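Local coordinates for protein tRNA (guanine(6)-N2)-methyltransferase (Thermus thermophilus, PDB 3TMA) that catalyses S-adenosyl-L-methionine-dependent methylation of the guanosine at position 6 of tRNA(Phe), forming N2-methylguanosine, at residues A[111-116]-A[148-153]; A[298-303]-A[324-329]; A[231-236]-A[256-261]. One frame throughout, in Å; residues are numbered along the deposited sequence. Where two conformers were deposited one is given.

Contact 1: A[111-116]-A[148-153]; sequences SFRVEA and KRPAVR
The carbonyl oxygen of Arg149 comes to 3.5 Å from OG of Ser111, at the point where the chain approaching strand 152-159 first reaches its neighbour. Pro150 follows and lays its ring alongside the aliphatic part of Arg113, with CG of the proline 3.6 Å from CG of the arginine. Arg113 takes up this place with CG lying between its backbone N and carbonyl carbon (chi1 70°). The side chain then bends at chi3, and NE donates to Val114 O, which lies in the guanidinium plane while NE stands above the plane of that carbonyl; NH1 binds the backbone oxygen of Leu147. At Ala151 the backbone N-H points at the Ser111 hydroxyl and forms a fairly straight hydrogen bond of 2.9 Å to OG. From here the two chains run parallel, as the edge pair of the THUMP-domain sheet: strand 112-119 is one of the sheet's two outermost strands, and helix 126-141 makes the crossover of this beta-alpha-beta unit. Val152 contributes a weak bond from its N to Ser111 O (3.3 Å) and a sounder one in which its O accepts a hydrogen bond from Arg113 N at 3.2 Å. CB of Val152 also lies 4.3 Å from CB of Phe112, whose ring turns away to pack on Leu137 of the helix. Arg153, which pairs with Arg113 across the strands, extends its side chain obliquely over Glu115. The salt bridge modelled there, NH1 of Arg153 to OE2 of Glu115, measures only 2.2 Å in one of two arginine conformers, so its detail is doubtful.

Contact 2: A[298-303]-A[324-329]; sequences DFLRGA and KRALPP
Leu300 and Arg301, on helix 290-305, face the point where the backbone leaves helix 320-326, with the CA atoms of Leu300 and Leu327 6.5 Å apart and Arg301 next to Pro328. The turn 324-327 carries a backbone bond from Leu327 N to Lys324 O, after which the chain straightens into the two prolines. Leu300 fills the apolar half of the interface. Its CB meets CD of Pro328 at 3.7 Å, and its CD1 branch reaches on to CB of Ala326 and CD2 of Leu327, each 4.1 Å away. Arg301 supplies the polar half. Its CG stands beside the backbone N (chi1 -79°) and the chain is extended from there to NE, which carries the guanidinium past Pro328 in the direction opposite to that of the proline ring. CB of Pro328 consequently lies over the centre of one guanidinium face, while the Ala326 carbonyl oxygen sits at the edge and accepts a hydrogen bond from NH1 at 2.9 Å, nearly straight (164°). NH1 also binds the carbonyl of Trp297, whose ring makes a cation-pi contact with the same arginine. At the guanidinium edge a water accepts a hydrogen bond from NH2 (3.1 Å to the water O) and donates to the carbonyl oxygens of Arg325 and Leu327, so the arginine ties together three carbonyls at the end of the turn, two of them through solvent. Leu300 and Leu327 converge on Leu351 of strand 347-353, in keeping with the Rossmann-fold methyltransferase domain, in which helices following neighbouring parallel strands, here 275-278 and 312-317, can lie next to each other on one face of the sheet.

Contact 3: A[231-236]-A[256-261]; sequences VYAGDL and IRFLRA
CG1 of Val231, anti to the backbone N (chi1 176°), lies alongside CG2 of Ile256 at 4.0 Å, the two side chains pointing the same way. Arg257 also sets its CG anti to N (chi1 176°) and extends from there to NE, whereas Tyr232 holds CG beside the backbone N (chi1 -64°); the pair therefore cross, with CD of Arg257 3.9 Å from CE1 of the ring. On the face opposite Tyr232 and Arg257, CB of Ala233 touches CD1 of Phe258 at 3.6 Å, and CG2 of Ile256 covers part of one face of that phenyl ring. Between the two layers of side chains runs a regular parallel pairing. It begins with an almost straight bond from Arg257 N to Val231 O (2.9 Å), alternates through Ala233, Leu259 and Asp235, and closes with Ala261 N donating to Asp235 O. CB of Ala261 packs against Gly234 CA at 4.1 Å. The Asp235 carboxylate is held elsewhere, OD1 by the N-H of Asp237 and OD2 by that of Gly213. Directly after Ala261 come Asp262 and Ala263, which by similarity bind S-adenosyl-L-methionine. Strand 257-260 forms one edge of the methyltransferase sheet and 231-235 lies next in; helix 216-225 covers Val231, Ala233 and Ile256, helix 238-250 covers Phe258, and a loop with Phe270 touches Tyr232 and Leu259.

How the contacts relate
Along the chain the order is contact 1, contact 3, contact 2, each closing before the next opens. Contact 1 belongs to the THUMP domain and lies across the chain's centre from the other two; its centre is about 42 Å from that of contact 3 and about 49 Å from that of contact 2. Contacts 2 and 3 share the Rossmann-fold methyltransferase domain, with centres about 20 Å apart and nearest atoms about 9 Å apart. Contact 3 forms one edge of the domain's sheet, whereas contact 2 joins the later turns of helix 290-305 to the exit of helix 320-326. The separation reflects the two-domain build of the enzyme, with the predicted S-adenosyl-L-methionine site in the catalytic domain.

Contact 1: A[111-116]-A[148-153]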
ATOM      1  N   SER A 111     -16.666  22.902   1.987  1.00 48.16           N
ATOM      2  CA  SER A 111     -17.415  22.096   1.017  1.00 43.93           C
ATOM      3  C   SER A 111     -17.284  20.636   1.394  1.00 39.96           C
ATOM      4  O   SER A 111     -16.307  20.255   2.087  1.00 40.26           O
ATOM      5  CB  SER A 111     -16.922  22.341  -0.418  1.00 44.96           C
ATOM      6  OG  SER A 111     -15.733  21.599  -0.701  1.00 43.53           O
ATOM      7  N   PHE A 112     -18.221  19.801   0.946  1.00 35.93           N
ATOM      8  CA  PHE A 112     -18.075  18.349   1.205  1.00 32.80           C
ATOM      9  C   PHE A 112     -18.734  17.526   0.114  1.00 33.53           C
ATOM     10  O   PHE A 112     -19.417  18.088  -0.802  1.00 33.63           O
ATOM     11  CB  PHE A 112     -18.617  17.974   2.603  1.00 31.12           C
ATOM     12  CG  PHE A 112     -20.149  17.874   2.661  1.00 32.31           C
ATOM     13  CD1 PHE A 112     -20.939  19.003   2.487  1.00 34.38           C
ATOM     14  CD2 PHE A 112     -20.777  16.645   2.810  1.00 30.57           C
ATOM     15  CE1 PHE A 112     -22.368  18.922   2.484  1.00 34.76           C
ATOM     16  CE2 PHE A 112     -22.174  16.540   2.870  1.00 32.43           C
ATOM     17  CZ  PHE A 112     -22.984  17.692   2.685  1.00 34.79           C
ATOM     18  N   ARG A 113     -18.568  16.197   0.193  1.00 30.42           N
ATOM     19  CA  ARG A 113     -19.436  15.311  -0.565  1.00 30.87           C
ATOM     20  C   ARG A 113     -19.564  14.037   0.242  1.00 30.67           C
ATOM     21  O   ARG A 113     -18.805  13.848   1.190  1.00 29.25           O
ATOM     22  CB  ARG A 113     -18.872  15.023  -1.966  1.00 31.90           C
ATOM     23  CG  ARG A 113     -17.617  14.148  -1.992  1.00 31.88           C
ATOM     24  CD  ARG A 113     -17.367  13.670  -3.430  1.00 35.93           C
ATOM     25  NE  ARG A 113     -18.374  12.667  -3.761  1.00 41.99           N
ATOM     26  CZ  ARG A 113     -18.651  12.242  -4.992  1.00 47.31           C
ATOM     27  NH1 ARG A 113     -18.015  12.759  -6.045  1.00 39.62           N
ATOM     28  NH2 ARG A 113     -19.609  11.325  -5.167  1.00 48.20           N
ATOM     29  N   VAL A 114     -20.529  13.184  -0.125  1.00 30.41           N
ATOM     30  CA  VAL A 114     -20.654  11.837   0.445  1.00 29.03           C
ATOM     31  C   VAL A 114     -20.150  10.839  -0.621  1.00 30.58           C
ATOM     32  O   VAL A 114     -20.417  11.001  -1.822  1.00 30.36           O
ATOM     33  CB  VAL A 114     -22.115  11.492   0.806  1.00 29.62           C
ATOM     34  CG1 VAL A 114     -22.222  10.094   1.458  1.00 28.76           C
ATOM     35  CG2 VAL A 114     -22.731  12.550   1.766  1.00 30.19           C
ATOM     36  N   GLU A 115     -19.344   9.876  -0.193  1.00 28.62           N
ATOM     37  CA  GLU A 115     -18.920   8.781  -1.058  1.00 32.39           C
ATOM     38  C   GLU A 115     -19.494   7.520  -0.422  1.00 32.11           C
ATOM     39  O   GLU A 115     -19.167   7.191   0.735  1.00 31.37           O
ATOM     40  CB  GLU A 115     -17.396   8.718  -1.104  1.00 33.04           C
ATOM     41  CG  GLU A 115     -16.779   9.846  -1.933  1.00 42.26           C
ATOM     42  CD  GLU A 115     -15.244   9.782  -2.001  0.50 45.57           C
ATOM     43  OE1 GLU A 115     -14.643   8.894  -1.352  0.50 44.18           O
ATOM     44  OE2 GLU A 115     -14.646  10.643  -2.686  0.50 46.36           O
ATOM     45  N   ALA A 116     -20.438   6.881  -1.108  1.00 30.46           N
ATOM     46  CA  ALA A 116     -21.038   5.659  -0.546  1.00 32.71           C
ATOM     47  C   ALA A 116     -20.578   4.445  -1.322  1.00 33.94           C
ATOM     48  O   ALA A 116     -20.378   4.522  -2.525  1.00 32.83           O
ATOM     49  CB  ALA A 116     -22.568   5.743  -0.542  1.00 32.41           C
ATOM     50  N   LYS A 148     -16.471  17.442  -7.314  1.00 51.06           N
ATOM     51  CA  LYS A 148     -15.116  17.304  -7.869  1.00 54.76           C
ATOM     52  C   LYS A 148     -14.011  17.608  -6.879  1.00 54.02           C
ATOM     53  O   LYS A 148     -13.075  16.816  -6.737  1.00 54.98           O
ATOM     54  CB  LYS A 148     -14.940  18.160  -9.139  1.00 57.18           C
ATOM     55  CG  LYS A 148     -15.193  17.357 -10.422  1.00 65.06           C
ATOM     56  CD  LYS A 148     -14.601  18.018 -11.666  1.00 74.79           C
ATOM     57  CE  LYS A 148     -13.876  16.978 -12.542  1.00 81.12           C
ATOM     58  NZ  LYS A 148     -12.610  17.527 -13.133  1.00 85.28           N
ATOM     59  N   ARG A 149     -14.147  18.726  -6.160  1.00 54.04           N
ATOM     60  CA  ARG A 149     -13.122  19.186  -5.207  1.00 52.46           C
ATOM     61  C   ARG A 149     -13.675  19.343  -3.772  1.00 48.21           C
ATOM     62  O   ARG A 149     -13.562  20.424  -3.191  1.00 47.51           O
ATOM     63  CB  ARG A 149     -12.557  20.538  -5.665  1.00 55.50           C
ATOM     64  CG  ARG A 149     -11.840  20.503  -7.027  1.00 62.87           C
ATOM     65  CD  ARG A 149     -11.620  21.919  -7.569  1.00 70.87           C
ATOM     66  NE  ARG A 149     -11.870  21.992  -9.008  0.50 74.08           N
ATOM     67  CZ  ARG A 149     -11.236  22.811  -9.837  0.50 76.96           C
ATOM     68  NH1 ARG A 149     -11.541  22.807 -11.127  0.50 79.57           N
ATOM     69  NH2 ARG A 149     -10.284  23.620  -9.382  0.50 77.84           N
ATOM     70  N   PRO A 150     -14.284  18.278  -3.213  1.00 44.02           N
ATOM     71  CA  PRO A 150     -14.771  18.402  -1.828  1.00 43.01           C
ATOM     72  C   PRO A 150     -13.612  18.648  -0.868  1.00 42.99           C
ATOM     73  O   PRO A 150     -12.600  17.948  -0.936  1.00 41.85           O
ATOM     74  CB  PRO A 150     -15.379  17.025  -1.529  1.00 40.29           C
ATOM     75  CG  PRO A 150     -14.666  16.076  -2.468  1.00 40.26           C
ATOM     76  CD  PRO A 150     -14.368  16.891  -3.718  1.00 42.21           C
ATOM     77  N   ALA A 151     -13.785  19.582   0.057  1.00 42.83           N
ATOM     78  CA  ALA A 151     -12.837  19.724   1.161  1.00 42.62           C
ATOM     79  C   ALA A 151     -12.862  18.602   2.197  1.00 41.42           C
ATOM     80  O   ALA A 151     -11.851  18.375   2.860  1.00 40.21           O
ATOM     81  CB  ALA A 151     -12.974  21.081   1.834  1.00 45.78           C
ATOM     82  N   VAL A 152     -14.004  17.933   2.386  1.00 38.56           N
ATOM     83  CA  VAL A 152     -14.083  16.824   3.350  1.00 35.71           C
ATOM     84  C   VAL A 152     -14.917  15.749   2.664  1.00 32.88           C
ATOM     85  O   VAL A 152     -15.874  16.083   1.940  1.00 32.95           O
ATOM     86  CB  VAL A 152     -14.845  17.250   4.621  1.00 38.34           C
ATOM     87  CG1 VAL A 152     -15.068  16.054   5.541  1.00 36.84           C
ATOM     88  CG2 VAL A 152     -14.097  18.355   5.355  1.00 44.80           C
ATOM     89  N   ARG A 153     -14.554  14.488   2.842  1.00 40.05           N
ATOM     90  CA  ARG A 153     -15.319  13.410   2.256  0.50 39.13           C
ATOM     91  C   ARG A 153     -15.992  12.600   3.347  1.00 37.23           C
ATOM     92  O   ARG A 153     -15.324  11.995   4.178  1.00 36.49           O
ATOM     93  CB  ARG A 153     -14.435  12.532   1.360  0.50 40.14           C
ATOM     94  CG  ARG A 153     -13.800  13.318   0.186  0.50 43.13           C
ATOM     95  CD  ARG A 153     -13.090  12.403  -0.836  0.50 46.15           C
ATOM     96  NE  ARG A 153     -12.451  13.208  -1.873  0.50 47.51           N
ATOM     97  CZ  ARG A 153     -12.806  13.216  -3.154  0.50 48.69           C
ATOM     98  NH1 ARG A 153     -13.747  12.395  -3.601  0.50 43.89           N
ATOM     99  NH2 ARG A 153     -12.188  14.032  -3.999  0.50 47.58           N
TER

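Contact 2: A[298-303]-A[324-329]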
ATOM      1  N   ASP A 298      19.089 -15.352 -15.689  1.00 36.49           N
ATOM      2  CA  ASP A 298      20.317 -14.636 -15.363  1.00 38.48           C
ATOM      3  C   ASP A 298      20.192 -13.805 -14.076  1.00 35.79           C
ATOM      4  O   ASP A 298      21.132 -13.738 -13.279  1.00 34.72           O
ATOM      5  CB  ASP A 298      20.696 -13.685 -16.499  1.00 40.76           C
ATOM      6  CG  ASP A 298      21.113 -14.409 -17.785  1.00 50.07           C
ATOM      7  OD1 ASP A 298      21.359 -15.646 -17.774  1.00 50.02           O
ATOM      8  OD2 ASP A 298      21.198 -13.704 -18.824  1.00 59.44           O
ATOM      9  N   PHE A 299      19.058 -13.134 -13.900  1.00 32.25           N
ATOM     10  CA  PHE A 299      18.876 -12.349 -12.709  1.00 30.61           C
ATOM     11  C   PHE A 299      18.896 -13.237 -11.460  1.00 28.97           C
ATOM     12  O   PHE A 299      19.523 -12.892 -10.466  1.00 27.06           O
ATOM     13  CB  PHE A 299      17.572 -11.527 -12.744  1.00 31.70           C
ATOM     14  CG  PHE A 299      17.111 -11.092 -11.365  1.00 27.40           C
ATOM     15  CD1 PHE A 299      17.816 -10.130 -10.669  1.00 28.30           C
ATOM     16  CD2 PHE A 299      15.988 -11.656 -10.788  1.00 32.45           C
ATOM     17  CE1 PHE A 299      17.441  -9.746  -9.395  1.00 29.17           C
ATOM     18  CE2 PHE A 299      15.583 -11.292  -9.516  1.00 31.96           C
ATOM     19  CZ  PHE A 299      16.333 -10.362  -8.795  1.00 31.51           C
ATOM     20  N   LEU A 300      18.174 -14.356 -11.472  1.00 27.64           N
ATOM     21  CA  LEU A 300      18.097 -15.145 -10.225  1.00 26.68           C
ATOM     22  C   LEU A 300      19.453 -15.749  -9.884  1.00 28.20           C
ATOM     23  O   LEU A 300      19.767 -15.954  -8.723  1.00 27.86           O
ATOM     24  CB  LEU A 300      17.056 -16.251 -10.315  1.00 25.68           C
ATOM     25  CG  LEU A 300      15.625 -15.707 -10.352  1.00 29.16           C
ATOM     26  CD1 LEU A 300      14.662 -16.784 -10.874  1.00 30.88           C
ATOM     27  CD2 LEU A 300      15.209 -15.142  -8.968  1.00 32.58           C
ATOM     28  N   ARG A 301      20.225 -16.115 -10.900  1.00 30.14           N
ATOM     29  CA  ARG A 301      21.554 -16.648 -10.626  1.00 32.58           C
ATOM     30  C   ARG A 301      22.521 -15.598 -10.083  1.00 31.83           C
ATOM     31  O   ARG A 301      23.322 -15.887  -9.187  1.00 32.27           O
ATOM     32  CB  ARG A 301      22.112 -17.440 -11.825  1.00 33.77           C
ATOM     33  CG  ARG A 301      21.490 -18.860 -11.854  1.00 36.54           C
ATOM     34  CD  ARG A 301      21.430 -19.464 -13.262  1.00 39.33           C
ATOM     35  NE  ARG A 301      20.642 -20.691 -13.183  1.00 44.03           N
ATOM     36  CZ  ARG A 301      19.312 -20.715 -13.083  1.00 46.33           C
ATOM     37  NH1 ARG A 301      18.603 -19.566 -13.075  1.00 43.86           N
ATOM     38  NH2 ARG A 301      18.704 -21.877 -12.933  1.00 48.42           N
ATOM     39  N   GLY A 302      22.447 -14.388 -10.625  1.00 29.83           N
ATOM     40  CA  GLY A 302      23.222 -13.275 -10.075  1.00 29.17           C
ATOM     41  C   GLY A 302      22.794 -12.996  -8.636  1.00 29.52           C
ATOM     42  O   GLY A 302      23.640 -12.690  -7.762  1.00 29.18           O
ATOM     43  N   ALA A 303      21.485 -13.075  -8.370  1.00 26.56           N
ATOM     44  CA  ALA A 303      20.998 -12.756  -7.018  1.00 26.02           C
ATOM     45  C   ALA A 303      21.554 -13.770  -6.032  1.00 27.78           C
ATOM     46  O   ALA A 303      22.033 -13.398  -4.964  1.00 27.31           O
ATOM     47  CB  ALA A 303      19.457 -12.770  -6.952  1.00 25.21           C
ATOM     48  N   LYS A 324       9.266 -19.765 -11.355  1.00 38.43           N
ATOM     49  CA  LYS A 324       9.620 -21.001 -10.670  1.00 41.24           C
ATOM     50  C   LYS A 324      10.413 -21.954 -11.543  1.00 44.67           C
ATOM     51  O   LYS A 324      11.368 -22.570 -11.081  1.00 46.93           O
ATOM     52  CB  LYS A 324       8.398 -21.658 -10.032  1.00 40.98           C
ATOM     53  CG  LYS A 324       7.759 -20.728  -8.996  1.00 45.99           C
ATOM     54  CD  LYS A 324       7.116 -21.501  -7.859  1.00 56.06           C
ATOM     55  CE  LYS A 324       5.628 -21.392  -7.907  1.00 59.70           C
ATOM     56  NZ  LYS A 324       5.157 -21.988  -9.163  1.00 64.04           N
ATOM     57  N   ARG A 325      10.056 -22.032 -12.818  1.00 42.69           N
ATOM     58  CA  ARG A 325      10.872 -22.713 -13.771  1.00 44.42           C
ATOM     59  C   ARG A 325      12.338 -22.224 -13.813  1.00 44.53           C
ATOM     60  O   ARG A 325      13.250 -23.037 -13.984  1.00 45.26           O
ATOM     61  CB  ARG A 325      10.221 -22.582 -15.157  1.00 49.30           C
ATOM     62  CG  ARG A 325      11.053 -23.087 -16.339  1.00 58.38           C
ATOM     63  CD  ARG A 325      10.808 -24.569 -16.661  1.00 69.35           C
ATOM     64  NE  ARG A 325       9.403 -24.797 -16.976  1.00 74.48           N
ATOM     65  CZ  ARG A 325       8.956 -25.367 -18.090  1.00 76.60           C
ATOM     66  NH1 ARG A 325       7.650 -25.477 -18.279  1.00 75.37           N
ATOM     67  NH2 ARG A 325       9.801 -25.844 -19.003  1.00 79.11           N
ATOM     68  N   ALA A 326      12.561 -20.909 -13.666  1.00 38.67           N
ATOM     69  CA  ALA A 326      13.893 -20.320 -13.726  1.00 37.72           C
ATOM     70  C   ALA A 326      14.696 -20.352 -12.422  1.00 36.52           C
ATOM     71  O   ALA A 326      15.842 -19.903 -12.400  1.00 35.81           O
ATOM     72  CB  ALA A 326      13.787 -18.866 -14.244  1.00 38.27           C
ATOM     73  N   LEU A 327      14.064 -20.735 -11.310  1.00 36.01           N
ATOM     74  CA  LEU A 327      14.727 -20.710  -9.997  1.00 36.90           C
ATOM     75  C   LEU A 327      15.921 -21.641  -9.959  1.00 38.37           C
ATOM     76  O   LEU A 327      15.769 -22.826 -10.282  1.00 42.20           O
ATOM     77  CB  LEU A 327      13.773 -21.172  -8.909  1.00 36.23           C
ATOM     78  CG  LEU A 327      12.812 -20.186  -8.269  1.00 38.98           C
ATOM     79  CD1 LEU A 327      11.920 -20.883  -7.227  1.00 39.30           C
ATOM     80  CD2 LEU A 327      13.617 -19.053  -7.598  1.00 37.07           C
ATOM     81  N   PRO A 328      17.104 -21.143  -9.523  1.00 36.51           N
ATOM     82  CA  PRO A 328      18.142 -22.140  -9.325  1.00 37.55           C
ATOM     83  C   PRO A 328      17.908 -22.935  -8.042  1.00 38.38           C
ATOM     84  O   PRO A 328      17.229 -22.446  -7.120  1.00 37.39           O
ATOM     85  CB  PRO A 328      19.439 -21.310  -9.255  1.00 38.42           C
ATOM     86  CG  PRO A 328      18.993 -19.929  -8.816  1.00 36.77           C
ATOM     87  CD  PRO A 328      17.620 -19.755  -9.447  1.00 35.55           C
ATOM     88  N   PRO A 329      18.463 -24.154  -7.968  1.00 41.16           N
ATOM     89  CA  PRO A 329      18.179 -25.030  -6.819  1.00 42.09           C
ATOM     90  C   PRO A 329      18.862 -24.595  -5.491  1.00 42.15           C
ATOM     91  O   PRO A 329      18.501 -25.095  -4.415  1.00 43.60           O
ATOM     92  CB  PRO A 329      18.674 -26.412  -7.295  1.00 46.96           C
ATOM     93  CG  PRO A 329      19.627 -26.124  -8.429  1.00 50.02           C
ATOM     94  CD  PRO A 329      19.063 -24.894  -9.100  1.00 45.57           C
TER
HETATM   95  O   HOH W   1      15.968 -23.315 -13.075  1.00 30.53           O

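Contact 3: A[231-236]-A[256-261]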
ATOM      1  N   VAL A 231      22.351   0.885   0.855  1.00 30.08           N
ATOM      2  CA  VAL A 231      21.295   0.609  -0.151  1.00 26.67           C
ATOM      3  C   VAL A 231      21.901   0.793  -1.538  1.00 28.43           C
ATOM      4  O   VAL A 231      22.529   1.822  -1.803  1.00 29.28           O
ATOM      5  CB  VAL A 231      20.093   1.559  -0.032  1.00 25.77           C
ATOM      6  CG1 VAL A 231      19.065   1.279  -1.171  1.00 25.46           C
ATOM      7  CG2 VAL A 231      19.424   1.365   1.325  1.00 25.93           C
ATOM      8  N   TYR A 232      21.824  -0.259  -2.356  1.00 25.03           N
ATOM      9  CA  TYR A 232      22.362  -0.272  -3.719  1.00 26.38           C
ATOM     10  C   TYR A 232      21.140  -0.357  -4.647  1.00 24.89           C
ATOM     11  O   TYR A 232      20.151  -1.010  -4.302  1.00 24.74           O
ATOM     12  CB  TYR A 232      23.236  -1.548  -3.910  1.00 25.16           C
ATOM     13  CG  TYR A 232      24.475  -1.576  -3.020  1.00 29.55           C
ATOM     14  CD1 TYR A 232      25.682  -1.035  -3.461  1.00 29.35           C
ATOM     15  CD2 TYR A 232      24.452  -2.209  -1.766  1.00 30.94           C
ATOM     16  CE1 TYR A 232      26.833  -1.054  -2.628  1.00 31.98           C
ATOM     17  CE2 TYR A 232      25.594  -2.271  -0.964  1.00 30.09           C
ATOM     18  CZ  TYR A 232      26.758  -1.668  -1.383  1.00 33.76           C
ATOM     19  OH  TYR A 232      27.851  -1.714  -0.545  1.00 35.96           O
ATOM     20  N   ALA A 233      21.196   0.293  -5.805  1.00 24.63           N
ATOM     21  CA  ALA A 233      20.041   0.331  -6.667  1.00 25.64           C
ATOM     22  C   ALA A 233      20.543   0.455  -8.077  1.00 28.70           C
ATOM     23  O   ALA A 233      21.433   1.266  -8.348  1.00 29.56           O
ATOM     24  CB  ALA A 233      19.147   1.536  -6.315  1.00 24.67           C
ATOM     25  N   GLY A 234      19.958  -0.320  -8.996  1.00 28.24           N
ATOM     26  CA  GLY A 234      20.503  -0.363 -10.335  1.00 31.59           C
ATOM     27  C   GLY A 234      19.437  -0.254 -11.392  1.00 34.61           C
ATOM     28  O   GLY A 234      18.288  -0.696 -11.191  1.00 34.62           O
ATOM     29  N   ASP A 235      19.814   0.290 -12.545  1.00 36.09           N
ATOM     30  CA  ASP A 235      18.915   0.291 -13.679  1.00 39.39           C
ATOM     31  C   ASP A 235      19.709   0.578 -14.957  1.00 43.32           C
ATOM     32  O   ASP A 235      20.788   1.180 -14.907  1.00 42.91           O
ATOM     33  CB  ASP A 235      17.855   1.378 -13.476  1.00 39.72           C
ATOM     34  CG  ASP A 235      16.628   1.157 -14.329  1.00 46.84           C
ATOM     35  OD1 ASP A 235      16.599   1.678 -15.486  1.00 54.85           O
ATOM     36  OD2 ASP A 235      15.681   0.485 -13.830  1.00 47.75           O
ATOM     37  N   LEU A 236      19.143   0.230 -16.113  1.00 46.96           N
ATOM     38  CA  LEU A 236      19.806   0.558 -17.381  1.00 52.18           C
ATOM     39  C   LEU A 236      19.472   1.953 -17.908  1.00 56.37           C
ATOM     40  O   LEU A 236      20.231   2.521 -18.685  1.00 59.15           O
ATOM     41  CB  LEU A 236      19.504  -0.519 -18.428  1.00 55.50           C
ATOM     42  CG  LEU A 236      20.400  -1.759 -18.275  1.00 57.19           C
ATOM     43  CD1 LEU A 236      19.968  -2.890 -19.194  1.00 64.57           C
ATOM     44  CD2 LEU A 236      21.851  -1.402 -18.538  1.00 62.56           C
ATOM     45  N   ILE A 256      21.986   6.520  -0.803  1.00 29.16           N
ATOM     46  CA  ILE A 256      21.694   5.401  -1.733  1.00 27.65           C
ATOM     47  C   ILE A 256      22.715   5.433  -2.888  1.00 29.73           C
ATOM     48  O   ILE A 256      22.958   6.500  -3.460  1.00 29.32           O
ATOM     49  CB  ILE A 256      20.301   5.534  -2.335  1.00 27.25           C
ATOM     50  CG1 ILE A 256      19.236   5.393  -1.223  1.00 25.41           C
ATOM     51  CG2 ILE A 256      20.092   4.459  -3.424  1.00 24.73           C
ATOM     52  CD1 ILE A 256      17.858   6.008  -1.650  1.00 25.23           C
ATOM     53  N   ARG A 257      23.279   4.271  -3.245  1.00 28.69           N
ATOM     54  CA  ARG A 257      24.223   4.197  -4.354  1.00 29.00           C
ATOM     55  C   ARG A 257      23.438   3.773  -5.561  1.00 30.14           C
ATOM     56  O   ARG A 257      23.121   2.567  -5.703  1.00 28.14           O
ATOM     57  CB  ARG A 257      25.310   3.165  -4.047  1.00 29.03           C
ATOM     58  CG  ARG A 257      26.341   2.915  -5.204  1.00 35.18           C
ATOM     59  CD  ARG A 257      27.600   2.132  -4.691  1.00 41.18           C
ATOM     60  NE  ARG A 257      28.447   1.615  -5.776  1.00 43.19           N
ATOM     61  CZ  ARG A 257      29.375   2.356  -6.391  1.00 49.85           C
ATOM     62  NH1 ARG A 257      29.543   3.634  -6.055  1.00 42.49           N
ATOM     63  NH2 ARG A 257      30.108   1.839  -7.367  1.00 47.18           N
ATOM     64  N   PHE A 258      23.087   4.740  -6.414  1.00 31.01           N
ATOM     65  CA  PHE A 258      22.401   4.437  -7.685  1.00 33.19           C
ATOM     66  C   PHE A 258      23.449   4.226  -8.785  1.00 36.70           C
ATOM     67  O   PHE A 258      24.306   5.075  -9.007  1.00 37.96           O
ATOM     68  CB  PHE A 258      21.475   5.574  -8.146  1.00 35.18           C
ATOM     69  CG  PHE A 258      20.241   5.773  -7.268  1.00 33.54           C
ATOM     70  CD1 PHE A 258      19.125   4.973  -7.431  1.00 29.04           C
ATOM     71  CD2 PHE A 258      20.215   6.779  -6.314  1.00 38.13           C
ATOM     72  CE1 PHE A 258      17.970   5.151  -6.643  1.00 33.00           C
ATOM     73  CE2 PHE A 258      19.082   6.968  -5.495  1.00 33.35           C
ATOM     74  CZ  PHE A 258      17.969   6.152  -5.649  1.00 31.16           C
ATOM     75  N   LEU A 259      23.288   3.169  -9.561  1.00 34.77           N
ATOM     76  CA  LEU A 259      24.311   2.803 -10.531  1.00 40.36           C
ATOM     77  C   LEU A 259      23.650   2.320 -11.813  1.00 41.08           C
ATOM     78  O   LEU A 259      22.618   1.642 -11.773  1.00 39.82           O
ATOM     79  CB  LEU A 259      25.141   1.677  -9.912  1.00 39.05           C
ATOM     80  CG  LEU A 259      26.646   1.515 -10.026  1.00 50.48           C
ATOM     81  CD1 LEU A 259      27.467   2.807  -9.669  1.00 52.51           C
ATOM     82  CD2 LEU A 259      27.055   0.304  -9.165  1.00 46.97           C
ATOM     83  N   ARG A 260      24.213   2.687 -12.964  1.00 44.76           N
ATOM     84  CA  ARG A 260      23.763   2.116 -14.218  1.00 47.00           C
ATOM     85  C   ARG A 260      24.237   0.664 -14.244  1.00 46.30           C
ATOM     86  O   ARG A 260      25.424   0.401 -14.108  1.00 47.23           O
ATOM     87  CB  ARG A 260      24.322   2.901 -15.413  1.00 52.45           C
ATOM     88  CG  ARG A 260      23.882   2.307 -16.765  1.00 60.33           C
ATOM     89  CD  ARG A 260      24.786   2.778 -17.939  1.00 74.76           C
ATOM     90  NE  ARG A 260      24.889   1.768 -19.006  1.00 83.06           N
ATOM     91  CZ  ARG A 260      23.999   1.606 -19.990  1.00 86.36           C
ATOM     92  NH1 ARG A 260      24.183   0.661 -20.902  0.50 87.56           N
ATOM     93  NH2 ARG A 260      22.922   2.380 -20.063  0.50 85.72           N
ATOM     94  N   ALA A 261      23.309  -0.279 -14.380  1.00 43.56           N
ATOM     95  CA  ALA A 261      23.613  -1.681 -14.092  1.00 42.32           C
ATOM     96  C   ALA A 261      22.632  -2.596 -14.823  1.00 44.03           C
ATOM     97  O   ALA A 261      21.411  -2.363 -14.808  1.00 42.76           O
ATOM     98  CB  ALA A 261      23.533  -1.932 -12.617  1.00 38.85           C
TER